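Local coordinates for alpha-glucosidase (Pseudoalteromonas sp. K8, PDB 5HQA), which hydrolyses alpha-glucosidic bonds as a chloride-activated family 97 glycoside hydrolase that binds calcium and the inhibitor acarbose, at residues Ser36-Glu41 against Val108-Glu113; Glu131-Asn136 against Pro202-Ala207; Glu593-Ile598 against Leu648-Gly653. All blocks are in the same frame, centred on the assembly; numbering follows the deposited sequence. Where two conformers were deposited one is given.

Interaction 1 (Ser36-Glu41 against Val108-Glu113); sequences SALGFE and VGFRYE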
ATOM      1  N   SER A  36      25.157   5.575  12.014  1.00 11.75           N
ATOM      2  CA  SER A  36      24.748   4.962  10.756  1.00 10.22           C
ATOM      3  C   SER A  36      25.359   5.748   9.606  1.00 13.12           C
ATOM      4  O   SER A  36      25.202   6.969   9.546  1.00 12.63           O
ATOM      5  CB  SER A  36      23.222   4.950  10.640  1.00 10.50           C
ATOM      6  OG  SER A  36      22.636   4.208  11.698  1.00 12.46           O
ATOM      7  N   ALA A  37      26.032   5.047   8.691  1.00 11.28           N
ATOM      8  CA  ALA A  37      26.811   5.685   7.635  1.00 13.12           C
ATOM      9  C   ALA A  37      25.917   6.356   6.584  1.00 13.85           C
ATOM     10  O   ALA A  37      24.744   6.013   6.404  1.00 12.01           O
ATOM     11  CB  ALA A  37      27.718   4.657   6.953  1.00 11.92           C
ATOM     12  N   LEU A  38      26.515   7.321   5.870  1.00 12.35           N
ATOM     13  CA  LEU A  38      25.905   8.033   4.754  1.00 13.10           C
ATOM     14  C   LEU A  38      26.901   8.087   3.603  1.00 15.71           C
ATOM     15  O   LEU A  38      28.110   8.191   3.835  1.00 16.66           O
ATOM     16  CB  LEU A  38      25.528   9.466   5.150  1.00 11.64           C
ATOM     17  CG  LEU A  38      24.573   9.577   6.339  1.00 12.30           C
ATOM     18  CD1 LEU A  38      24.545  11.006   6.864  1.00 14.20           C
ATOM     19  CD2 LEU A  38      23.183   9.119   5.943  1.00 13.80           C
ATOM     20  N   GLY A  39      26.408   8.027   2.365  1.00 10.85           N
ATOM     21  CA  GLY A  39      27.282   8.219   1.219  1.00 12.47           C
ATOM     22  C   GLY A  39      26.880   7.381   0.015  1.00 11.06           C
ATOM     23  O   GLY A  39      25.809   6.777  -0.015  1.00 13.33           O
ATOM     24  N   PHE A  40      27.774   7.374  -0.985  1.00 11.59           N
ATOM     25  CA  PHE A  40      27.553   6.710  -2.268  1.00 15.12           C
ATOM     26  C   PHE A  40      28.848   6.112  -2.801  1.00 13.70           C
ATOM     27  O   PHE A  40      29.934   6.661  -2.598  1.00 13.41           O
ATOM     28  CB  PHE A  40      27.054   7.663  -3.370  1.00 13.57           C
ATOM     29  CG  PHE A  40      25.754   8.336  -3.067  1.00 14.56           C
ATOM     30  CD1 PHE A  40      24.552   7.681  -3.283  1.00 14.89           C
ATOM     31  CD2 PHE A  40      25.732   9.637  -2.602  1.00 14.32           C
ATOM     32  CE1 PHE A  40      23.339   8.317  -3.012  1.00 15.93           C
ATOM     33  CE2 PHE A  40      24.523  10.281  -2.325  1.00 16.07           C
ATOM     34  CZ  PHE A  40      23.330   9.620  -2.531  1.00 15.18           C
ATOM     35  N   GLU A  41      28.707   5.004  -3.535  1.00 13.08           N
ATOM     36  CA  GLU A  41      29.713   4.528  -4.475  1.00 13.23           C
ATOM     37  C   GLU A  41      29.121   4.541  -5.879  1.00 15.51           C
ATOM     38  O   GLU A  41      27.920   4.310  -6.062  1.00 13.74           O
ATOM     39  CB  GLU A  41      30.201   3.115  -4.117  1.00 13.28           C
ATOM     40  CG  GLU A  41      30.935   3.085  -2.793  1.00 18.53           C
ATOM     41  CD  GLU A  41      31.456   1.710  -2.421  1.00 25.89           C
ATOM     42  OE1 GLU A  41      31.274   0.756  -3.208  1.00 24.89           O
ATOM     43  OE2 GLU A  41      32.057   1.589  -1.334  1.00 27.68           O
ATOM     44  N   VAL A 108      11.259  10.434  11.427  0.57 10.90           N
ATOM     45  CA  VAL A 108      12.195  11.297  10.718  0.57 11.13           C
ATOM     46  C   VAL A 108      12.316  10.856   9.267  0.57 11.75           C
ATOM     47  O   VAL A 108      12.232   9.667   8.939  0.57 12.06           O
ATOM     48  CB  VAL A 108      13.593  11.328  11.388  0.57 13.37           C
ATOM     49  CG1 VAL A 108      13.468  11.578  12.877  0.57 14.26           C
ATOM     50  CG2 VAL A 108      14.354  10.051  11.121  0.57 11.45           C
ATOM     51  N   GLY A 109      12.514  11.831   8.397  1.00 10.27           N
ATOM     52  CA  GLY A 109      12.813  11.578   6.996  1.00 10.14           C
ATOM     53  C   GLY A 109      14.105  12.282   6.636  1.00 13.67           C
ATOM     54  O   GLY A 109      14.388  13.373   7.141  1.00 13.12           O
ATOM     55  N   PHE A 110      14.904  11.648   5.776  1.00 10.16           N
ATOM     56  CA  PHE A 110      16.085  12.343   5.270  1.00 10.40           C
ATOM     57  C   PHE A 110      16.348  11.962   3.819  1.00 12.51           C
ATOM     58  O   PHE A 110      15.970  10.879   3.360  1.00 12.35           O
ATOM     59  CB  PHE A 110      17.345  12.096   6.142  1.00 10.40           C
ATOM     60  CG  PHE A 110      17.820  10.661   6.182  1.00 10.93           C
ATOM     61  CD1 PHE A 110      18.751  10.200   5.266  1.00 10.01           C
ATOM     62  CD2 PHE A 110      17.359   9.792   7.166  1.00 12.57           C
ATOM     63  CE1 PHE A 110      19.204   8.882   5.306  1.00 12.06           C
ATOM     64  CE2 PHE A 110      17.805   8.472   7.218  1.00 13.56           C
ATOM     65  CZ  PHE A 110      18.728   8.017   6.281  1.00 12.93           C
ATOM     66  N   ARG A 111      16.989  12.876   3.093  1.00 12.41           N
ATOM     67  CA  ARG A 111      17.371  12.595   1.717  1.00 10.74           C
ATOM     68  C   ARG A 111      18.669  13.315   1.411  1.00 12.90           C
ATOM     69  O   ARG A 111      19.026  14.305   2.055  1.00 14.09           O
ATOM     70  CB  ARG A 111      16.288  13.013   0.715  1.00 10.92           C
ATOM     71  CG  ARG A 111      16.204  14.517   0.514  1.00 12.11           C
ATOM     72  CD  ARG A 111      15.224  14.862  -0.587  1.00 12.61           C
ATOM     73  NE  ARG A 111      15.204  16.298  -0.842  1.00 13.74           N
ATOM     74  CZ  ARG A 111      14.287  16.903  -1.585  1.00 19.62           C
ATOM     75  NH1 ARG A 111      13.311  16.199  -2.149  1.00 19.16           N
ATOM     76  NH2 ARG A 111      14.342  18.215  -1.761  1.00 22.32           N
ATOM     77  N   TYR A 112      19.392  12.784   0.432  1.00 11.91           N
ATOM     78  CA  TYR A 112      20.604  13.422  -0.052  1.00 11.51           C
ATOM     79  C   TYR A 112      20.246  14.417  -1.137  1.00 13.51           C
ATOM     80  O   TYR A 112      19.349  14.169  -1.949  1.00 14.15           O
ATOM     81  CB  TYR A 112      21.565  12.404  -0.643  1.00 11.41           C
ATOM     82  CG  TYR A 112      22.042  11.296   0.264  1.00 11.07           C
ATOM     83  CD1 TYR A 112      21.233  10.196   0.553  1.00 11.43           C
ATOM     84  CD2 TYR A 112      23.339  11.314   0.775  1.00 11.47           C
ATOM     85  CE1 TYR A 112      21.702   9.150   1.349  1.00 11.31           C
ATOM     86  CE2 TYR A 112      23.808  10.288   1.570  1.00 12.67           C
ATOM     87  CZ  TYR A 112      22.991   9.203   1.847  1.00 13.40           C
ATOM     88  OH  TYR A 112      23.488   8.185   2.630  1.00 13.14           O
ATOM     89  N   GLU A 113      20.965  15.530  -1.164  1.00 12.41           N
ATOM     90  CA  GLU A 113      20.853  16.511  -2.236  1.00 12.93           C
ATOM     91  C   GLU A 113      22.265  16.770  -2.736  1.00 15.34           C
ATOM     92  O   GLU A 113      23.075  17.385  -2.036  1.00 15.79           O
ATOM     93  CB  GLU A 113      20.155  17.786  -1.752  1.00 15.24           C
ATOM     94  CG  GLU A 113      18.717  17.490  -1.315  1.00 16.12           C
ATOM     95  CD  GLU A 113      17.997  18.674  -0.686  1.00 18.32           C
ATOM     96  OE1 GLU A 113      18.564  19.791  -0.662  1.00 17.70           O
ATOM     97  OE2 GLU A 113      16.851  18.474  -0.207  1.00 18.67           O
TER

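Interaction 2 (Glu131-Asn136 against Pro202-Ala207); sequences EFAVNN and PGVFQA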
ATOM      1  N   GLU A 131      22.915   3.619   6.130  1.00  9.26           N
ATOM      2  CA  GLU A 131      22.645   2.550   7.078  1.00  9.58           C
ATOM      3  C   GLU A 131      21.536   2.959   8.039  1.00 10.22           C
ATOM      4  O   GLU A 131      21.219   4.145   8.201  1.00  9.63           O
ATOM      5  CB  GLU A 131      23.902   2.171   7.885  1.00 10.78           C
ATOM      6  CG  GLU A 131      25.035   1.568   7.051  1.00 10.96           C
ATOM      7  CD  GLU A 131      26.351   1.504   7.820  1.00 14.89           C
ATOM      8  OE1 GLU A 131      26.470   2.174   8.885  1.00 13.46           O
ATOM      9  OE2 GLU A 131      27.279   0.794   7.360  1.00 13.97           O
ATOM     10  N   PHE A 132      20.952   1.939   8.670  1.00 10.17           N
ATOM     11  CA  PHE A 132      20.041   2.070   9.807  1.00  9.45           C
ATOM     12  C   PHE A 132      20.584   1.086  10.842  1.00 11.81           C
ATOM     13  O   PHE A 132      20.251  -0.101  10.804  1.00 11.23           O
ATOM     14  CB  PHE A 132      18.594   1.746   9.406  1.00  9.87           C
ATOM     15  CG  PHE A 132      18.122   2.495   8.181  1.00 10.62           C
ATOM     16  CD1 PHE A 132      18.387   2.011   6.912  1.00 10.39           C
ATOM     17  CD2 PHE A 132      17.421   3.688   8.305  1.00 12.12           C
ATOM     18  CE1 PHE A 132      17.958   2.701   5.787  1.00 11.19           C
ATOM     19  CE2 PHE A 132      16.990   4.378   7.192  1.00 11.98           C
ATOM     20  CZ  PHE A 132      17.261   3.886   5.927  1.00 11.64           C
ATOM     21  N   ALA A 133      21.457   1.555  11.730  1.00  9.61           N
ATOM     22  CA  ALA A 133      22.089   0.681  12.718  1.00 11.28           C
ATOM     23  C   ALA A 133      21.212   0.646  13.965  1.00 13.90           C
ATOM     24  O   ALA A 133      21.179   1.608  14.744  1.00 13.82           O
ATOM     25  CB  ALA A 133      23.504   1.151  13.044  1.00 10.57           C
ATOM     26  N   VAL A 134      20.510  -0.463  14.164  1.00 10.79           N
ATOM     27  CA  VAL A 134      19.562  -0.569  15.268  1.00 10.59           C
ATOM     28  C   VAL A 134      20.307  -0.892  16.556  1.00 13.77           C
ATOM     29  O   VAL A 134      21.075  -1.864  16.624  1.00 13.98           O
ATOM     30  CB  VAL A 134      18.498  -1.633  14.968  1.00 10.68           C
ATOM     31  CG1 VAL A 134      17.532  -1.753  16.145  1.00  9.54           C
ATOM     32  CG2 VAL A 134      17.758  -1.276  13.699  1.00 10.77           C
ATOM     33  N   ASN A 135      20.064  -0.086  17.585  1.00 11.48           N
ATOM     34  CA  ASN A 135      20.667  -0.315  18.889  1.00 11.81           C
ATOM     35  C   ASN A 135      19.983  -1.489  19.586  1.00 13.51           C
ATOM     36  O   ASN A 135      18.761  -1.648  19.502  1.00 12.95           O
ATOM     37  CB  ASN A 135      20.548   0.949  19.735  1.00 11.03           C
ATOM     38  CG  ASN A 135      21.414   0.896  20.963  1.00 16.21           C
ATOM     39  OD1 ASN A 135      22.434   0.204  20.987  1.00 17.13           O
ATOM     40  ND2 ASN A 135      21.017   1.613  21.993  1.00 16.23           N
ATOM     41  N   ASN A 136      20.782  -2.321  20.269  1.00 12.54           N
ATOM     42  CA  ASN A 136      20.276  -3.503  20.985  1.00 13.94           C
ATOM     43  C   ASN A 136      19.462  -4.418  20.068  1.00 13.98           C
ATOM     44  O   ASN A 136      18.380  -4.899  20.421  1.00 14.66           O
ATOM     45  CB  ASN A 136      19.446  -3.088  22.201  1.00 14.08           C
ATOM     46  CG  ASN A 136      20.283  -2.421  23.256  1.00 20.34           C
ATOM     47  OD1 ASN A 136      21.378  -2.879  23.568  1.00 20.94           O
ATOM     48  ND2 ASN A 136      19.786  -1.318  23.798  1.00 22.17           N
ATOM     49  N   PRO A 202      25.688  -7.316  12.655  1.00 14.80           N
ATOM     50  CA  PRO A 202      24.396  -7.502  13.341  1.00 14.84           C
ATOM     51  C   PRO A 202      23.721  -6.180  13.678  1.00 13.28           C
ATOM     52  O   PRO A 202      24.328  -5.283  14.270  1.00 14.68           O
ATOM     53  CB  PRO A 202      24.781  -8.277  14.604  1.00 16.09           C
ATOM     54  CG  PRO A 202      25.988  -9.073  14.167  1.00 18.32           C
ATOM     55  CD  PRO A 202      26.755  -8.131  13.268  1.00 16.10           C
ATOM     56  N   GLY A 203      22.451  -6.060  13.276  1.00 10.91           N
ATOM     57  CA  GLY A 203      21.664  -4.862  13.499  1.00 12.35           C
ATOM     58  C   GLY A 203      21.927  -3.712  12.544  1.00 14.59           C
ATOM     59  O   GLY A 203      21.214  -2.697  12.613  1.00 14.74           O
ATOM     60  N   VAL A 204      22.911  -3.819  11.655  1.00  9.47           N
ATOM     61  CA  VAL A 204      23.266  -2.727  10.754  1.00 10.70           C
ATOM     62  C   VAL A 204      22.590  -3.001   9.415  1.00 12.49           C
ATOM     63  O   VAL A 204      23.081  -3.798   8.605  1.00 12.71           O
ATOM     64  CB  VAL A 204      24.782  -2.583  10.593  1.00 11.20           C
ATOM     65  CG1 VAL A 204      25.092  -1.391   9.687  1.00  9.41           C
ATOM     66  CG2 VAL A 204      25.459  -2.438  11.952  1.00 11.54           C
ATOM     67  N   PHE A 205      21.469  -2.329   9.157  1.00 10.32           N
ATOM     68  CA  PHE A 205      20.755  -2.511   7.898  1.00  9.88           C
ATOM     69  C   PHE A 205      21.259  -1.496   6.880  1.00 13.53           C
ATOM     70  O   PHE A 205      21.118  -0.283   7.078  1.00 14.59           O
ATOM     71  CB  PHE A 205      19.251  -2.395   8.123  1.00  8.96           C
ATOM     72  CG  PHE A 205      18.705  -3.519   8.940  1.00 11.25           C
ATOM     73  CD1 PHE A 205      18.694  -3.442  10.329  1.00 12.33           C
ATOM     74  CD2 PHE A 205      18.269  -4.687   8.328  1.00 10.86           C
ATOM     75  CE1 PHE A 205      18.214  -4.503  11.095  1.00 11.10           C
ATOM     76  CE2 PHE A 205      17.789  -5.755   9.082  1.00 10.52           C
ATOM     77  CZ  PHE A 205      17.764  -5.666  10.470  1.00 11.42           C
ATOM     78  N   GLN A 206      21.864  -1.988   5.803  1.00  9.65           N
ATOM     79  CA  GLN A 206      22.409  -1.123   4.768  1.00  9.92           C
ATOM     80  C   GLN A 206      21.436  -1.042   3.600  1.00 10.90           C
ATOM     81  O   GLN A 206      20.826  -2.047   3.222  1.00 10.00           O
ATOM     82  CB  GLN A 206      23.762  -1.652   4.293  1.00 10.53           C
ATOM     83  CG  GLN A 206      24.550  -0.715   3.394  1.00 11.12           C
ATOM     84  CD  GLN A 206      25.822  -1.392   2.908  1.00 16.38           C
ATOM     85  OE1 GLN A 206      25.773  -2.502   2.372  1.00 17.81           O
ATOM     86  NE2 GLN A 206      26.958  -0.748   3.109  1.00 18.73           N
ATOM     87  N   ALA A 207      21.273   0.165   3.050  1.00 10.54           N
ATOM     88  CA  ALA A 207      20.493   0.333   1.829  1.00 11.22           C
ATOM     89  C   ALA A 207      21.046  -0.564   0.731  1.00 13.60           C
ATOM     90  O   ALA A 207      22.258  -0.606   0.489  1.00 13.97           O
ATOM     91  CB  ALA A 207      20.512   1.796   1.374  1.00 12.13           C
TER
HETATM   92  O   HOH W   1      27.452   1.634   4.642  1.00 14.42           O
HETATM   93  O   HOH W   2      23.525  -2.396  15.097  1.00 22.61           O

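Interaction 3 (Glu593-Ile598 against Leu648-Gly653); sequences EQARTI and LATSGG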
ATOM      1  N   GLU A 593      -4.974 -15.625  15.138  1.00 10.61           N
ATOM      2  CA  GLU A 593      -5.526 -16.954  15.392  1.00 11.58           C
ATOM      3  C   GLU A 593      -6.194 -17.069  16.761  1.00 13.67           C
ATOM      4  O   GLU A 593      -6.899 -18.058  17.006  1.00 15.16           O
ATOM      5  CB  GLU A 593      -4.429 -18.021  15.255  1.00 12.31           C
ATOM      6  CG  GLU A 593      -3.417 -18.051  16.416  1.00 13.58           C
ATOM      7  CD  GLU A 593      -2.397 -16.908  16.367  1.00 17.99           C
ATOM      8  OE1 GLU A 593      -2.287 -16.225  15.320  1.00 15.53           O
ATOM      9  OE2 GLU A 593      -1.702 -16.692  17.387  1.00 19.86           O
ATOM     10  N   GLN A 594      -6.008 -16.093  17.649  1.00 11.90           N
ATOM     11  CA  GLN A 594      -6.545 -16.158  19.002  1.00 12.98           C
ATOM     12  C   GLN A 594      -7.843 -15.366  19.110  1.00 14.52           C
ATOM     13  O   GLN A 594      -7.957 -14.263  18.563  1.00 12.76           O
ATOM     14  CB  GLN A 594      -5.539 -15.604  20.016  1.00 16.91           C
ATOM     15  CG  GLN A 594      -4.256 -16.409  20.150  1.00 23.16           C
ATOM     16  CD  GLN A 594      -3.419 -15.949  21.333  1.00 32.96           C
ATOM     17  OE1 GLN A 594      -3.852 -15.111  22.131  1.00 32.78           O
ATOM     18  NE2 GLN A 594      -2.213 -16.496  21.452  1.00 35.39           N
ATOM     19  N   ALA A 595      -8.815 -15.924  19.836  1.00 14.87           N
ATOM     20  CA  ALA A 595      -9.950 -15.120  20.281  1.00 13.01           C
ATOM     21  C   ALA A 595      -9.452 -14.050  21.248  1.00 16.67           C
ATOM     22  O   ALA A 595      -8.572 -14.305  22.073  1.00 16.80           O
ATOM     23  CB  ALA A 595     -11.002 -16.002  20.955  1.00 13.70           C
ATOM     24  N   ARG A 596      -9.995 -12.841  21.130  1.00 14.35           N
ATOM     25  CA  ARG A 596      -9.510 -11.708  21.918  1.00 16.62           C
ATOM     26  C   ARG A 596     -10.678 -10.853  22.377  1.00 17.54           C
ATOM     27  O   ARG A 596     -11.628 -10.626  21.623  1.00 18.94           O
ATOM     28  CB  ARG A 596      -8.533 -10.809  21.128  1.00 17.49           C
ATOM     29  CG  ARG A 596      -7.167 -11.419  20.899  1.00 22.00           C
ATOM     30  CD  ARG A 596      -6.166 -10.497  20.156  1.00 17.01           C
ATOM     31  NE  ARG A 596      -5.066 -11.343  19.696  1.00 18.67           N
ATOM     32  CZ  ARG A 596      -4.040 -11.693  20.458  1.00 24.25           C
ATOM     33  NH1 ARG A 596      -3.967 -11.219  21.700  1.00 24.83           N
ATOM     34  NH2 ARG A 596      -3.085 -12.503  19.993  1.00 23.53           N
ATOM     35  N   THR A 597     -10.586 -10.364  23.612  1.00 15.69           N
ATOM     36  CA  THR A 597     -11.504  -9.373  24.156  1.00 16.41           C
ATOM     37  C   THR A 597     -10.793  -8.029  24.196  1.00 18.54           C
ATOM     38  O   THR A 597      -9.681  -7.932  24.721  1.00 19.29           O
ATOM     39  CB  THR A 597     -11.964  -9.771  25.558  1.00 20.94           C
ATOM     40  OG1 THR A 597     -12.675 -11.011  25.484  1.00 25.33           O
ATOM     41  CG2 THR A 597     -12.872  -8.707  26.155  1.00 20.52           C
ATOM     42  N   ILE A 598     -11.418  -7.001  23.628  1.00 16.25           N
ATOM     43  CA  ILE A 598     -10.816  -5.674  23.549  1.00 17.21           C
ATOM     44  C   ILE A 598     -11.806  -4.655  24.099  1.00 18.84           C
ATOM     45  O   ILE A 598     -12.937  -4.560  23.609  1.00 18.97           O
ATOM     46  CB  ILE A 598     -10.427  -5.304  22.112  1.00 17.36           C
ATOM     47  CG1 ILE A 598      -9.625  -6.433  21.469  1.00 19.58           C
ATOM     48  CG2 ILE A 598      -9.629  -4.001  22.107  1.00 16.96           C
ATOM     49  CD1 ILE A 598      -9.589  -6.331  19.971  1.00 19.71           C
ATOM     50  N   LEU A 648     -13.871 -10.897  19.945  0.74 13.98           N
ATOM     51  CA  LEU A 648     -13.480 -11.381  18.632  0.74 13.60           C
ATOM     52  C   LEU A 648     -13.251 -12.887  18.705  0.74 15.49           C
ATOM     53  O   LEU A 648     -12.515 -13.362  19.576  0.74 16.17           O
ATOM     54  CB  LEU A 648     -12.211 -10.661  18.160  0.74 13.93           C
ATOM     55  CG  LEU A 648     -12.339  -9.290  17.470  0.74 16.49           C
ATOM     56  CD1 LEU A 648     -13.404  -8.406  18.088  0.74 14.35           C
ATOM     57  CD2 LEU A 648     -11.009  -8.555  17.427  0.74 11.43           C
ATOM     58  N   ALA A 649     -13.896 -13.633  17.807  1.00 13.06           N
ATOM     59  CA  ALA A 649     -13.664 -15.068  17.737  1.00 13.00           C
ATOM     60  C   ALA A 649     -12.264 -15.339  17.186  1.00 14.10           C
ATOM     61  O   ALA A 649     -11.549 -14.422  16.769  1.00 13.67           O
ATOM     62  CB  ALA A 649     -14.721 -15.739  16.860  1.00 12.77           C
ATOM     63  N   THR A 650     -11.862 -16.613  17.186  1.00 14.96           N
ATOM     64  CA  THR A 650     -10.616 -16.968  16.512  1.00 13.95           C
ATOM     65  C   THR A 650     -10.680 -16.527  15.054  1.00 13.25           C
ATOM     66  O   THR A 650     -11.648 -16.823  14.347  1.00 13.55           O
ATOM     67  CB  THR A 650     -10.349 -18.468  16.609  1.00 14.27           C
ATOM     68  OG1 THR A 650     -11.474 -19.194  16.088  1.00 15.31           O
ATOM     69  CG2 THR A 650     -10.097 -18.869  18.068  1.00 12.68           C
ATOM     70  N   SER A 651      -9.655 -15.789  14.627  1.00 12.06           N
ATOM     71  CA  SER A 651      -9.625 -15.105  13.332  1.00 13.00           C
ATOM     72  C   SER A 651     -10.955 -14.413  13.041  1.00 13.87           C
ATOM     73  O   SER A 651     -11.512 -14.487  11.941  1.00 12.06           O
ATOM     74  CB  SER A 651      -9.238 -16.060  12.206  1.00 12.10           C
ATOM     75  OG  SER A 651      -8.741 -15.306  11.104  1.00 12.35           O
ATOM     76  N   GLY A 652     -11.469 -13.723  14.058  1.00 11.31           N
ATOM     77  CA  GLY A 652     -12.725 -13.022  13.965  1.00 10.97           C
ATOM     78  C   GLY A 652     -12.560 -11.515  13.861  1.00 12.51           C
ATOM     79  O   GLY A 652     -11.462 -10.974  13.697  1.00 11.85           O
ATOM     80  N   GLY A 653     -13.693 -10.830  13.965  1.00 11.82           N
ATOM     81  CA  GLY A 653     -13.700  -9.390  13.787  1.00 11.76           C
ATOM     82  C   GLY A 653     -15.057  -8.819  14.127  1.00 12.92           C
ATOM     83  O   GLY A 653     -16.020  -9.549  14.383  1.00 14.56           O
TER

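Interaction 1 (Ser36-Glu41 against Val108-Glu113)
The hydroxyl of Y112 meets the backbone at L38 and G39. G39 N donates to Y112 OH at 2.9 Å, and the angle at the hydrogen is 152°. The donor sits at the edge of the tyrosine ring, near its plane. Y112 OH is also hydrogen-bonded to T130 OG1, so this buried oxygen has two partners. The backbone angles of G39 would jam a CB against the carbonyl oxygen of L38.

The two segments belong to different antiparallel sheets of the N-terminal domain, a beta-sandwich region of the galactose mutarotase clan. Strand 30-42 is interrupted at L38 and G39, and Y112 reaches across from strand 107-114 to this break.

The aromatic contact is edge-to-face. F40 turns its edge to one face of Y112, with ring centroids 4.5 Å apart and planes at 53°. F40 CZ lies 3.5 Å from Y112 CG, toward the rim of that ring. The side chains run past each other in opposite directions. F40 also meets F224 edge-to-face.

Apolar contacts come from L38. Its CB is 4.1 Å from Y112 CE2, while its CD2 reaches F110 CE1 at 4.0 Å. F110 CG lies between the backbone N and the carbonyl carbon (chi1 64°), and from there the ring extends to the L38 methyl. The F110 ring also meets the rings of Y23 and F101. A phenylalanine in place of Y112 would probably leave the buried N-H of G39 and the hydroxyl of T130 each without this mate.

Interaction 2 (Glu131-Asn136 against Pro202-Ala207)
F132 and F205 form an antiparallel hydrogen-bonded pair between strands 131-134 and 204-207, whose axes approach to 4.5 Å at 170°. This is a regular strand pairing in one sheet of the N-terminal, galactose mutarotase-like domain. F132 N donates to F205 O at 2.7 Å, and F205 N donates back to F132 O. V134 N adds a third bond, to G203 O at 2.8 Å. G203 has positive phi, and a CB there would crowd V134 O.

The side chains of E131, A133, V204 and Q206 share one face. V204 CG1 rests 3.7 Å from E131 CD, almost equally far from both carboxylate oxygens. E131 OE1 accepts from A37 N of the adjoining strand. A water donates to E131 OE2 and accepts from Q206 NE2.

F132 and F205 lie on the other face. The F205 ring turns its edge to F132 O, in plane, and its CD1 touches V134 CG2 at 4.1 Å. V134 CG1 is anti to the backbone N (chi1 179°), which places CG2 opposite the carbonyl carbon, within touch of the F205 ring. Near the strand ends, a second water donates to V134 O at 2.9 Å and to P202 O at 3.1 Å.

Interaction 3 (Glu593-Ile598 against Leu648-Gly653)
R596 and L648 are joined by two backbone hydrogen bonds as an antiparallel hydrogen-bonded pair. L648 N donates to R596 O at 2.8 Å with an angle of 166° at the hydrogen. R596 N returns a bond to L648 O at 3.0 Å. The A595 CA makes a CA-H...O contact with the same L648 O, at 3.2 Å. The guanidinium of R596 leads away from 648-653. Its NE forms a salt bridge with D592, and its NH2 a long, weak ion pair with D566.

Beyond the paired residues the chain turns back, with a weak bond from G652 N to A649 O. Here T650 CG2 packs against E593 O at 3.5 Å. T650 OG1 stands between the backbone N and the carbonyl carbon (chi1 55°), which puts CG2 opposite the carbonyl carbon, and OG1 is hydrogen-bonded to W624 N. I598 CD1 touches L648 CD2 at 3.7 Å, a contact left doubtful because L648 was modelled in two conformers.

The pairing is the end of a two-stranded antiparallel sheet, 596-601 with 643-648, in the all-beta C-terminal domain. It lies beside the magnesium site, where D566 and D592 are ligands and R596 is a second-shell residue.

Along the chain, both segments of interaction 1 come before the second segment of interaction 2, and its first segment follows them too; interaction 3 comes last. Interactions 1 and 2 both lie in the N-terminal domain, with centres about 14 Å apart. Strands 30-42 and 122-134 are neighbours in one sheet, and S36 OG to A133 N is a probable hydrogen bond between the two contacts. Interaction 1 joins that sheet to the facing one, whereas interaction 2 builds the sheet itself. Interaction 3 belongs to the C-terminal domain, its centre about 42 Å and about 35 Å from those of interactions 1 and 2. The parallel-stranded, TIM-barrel-like catalytic domain comes between these domains in sequence.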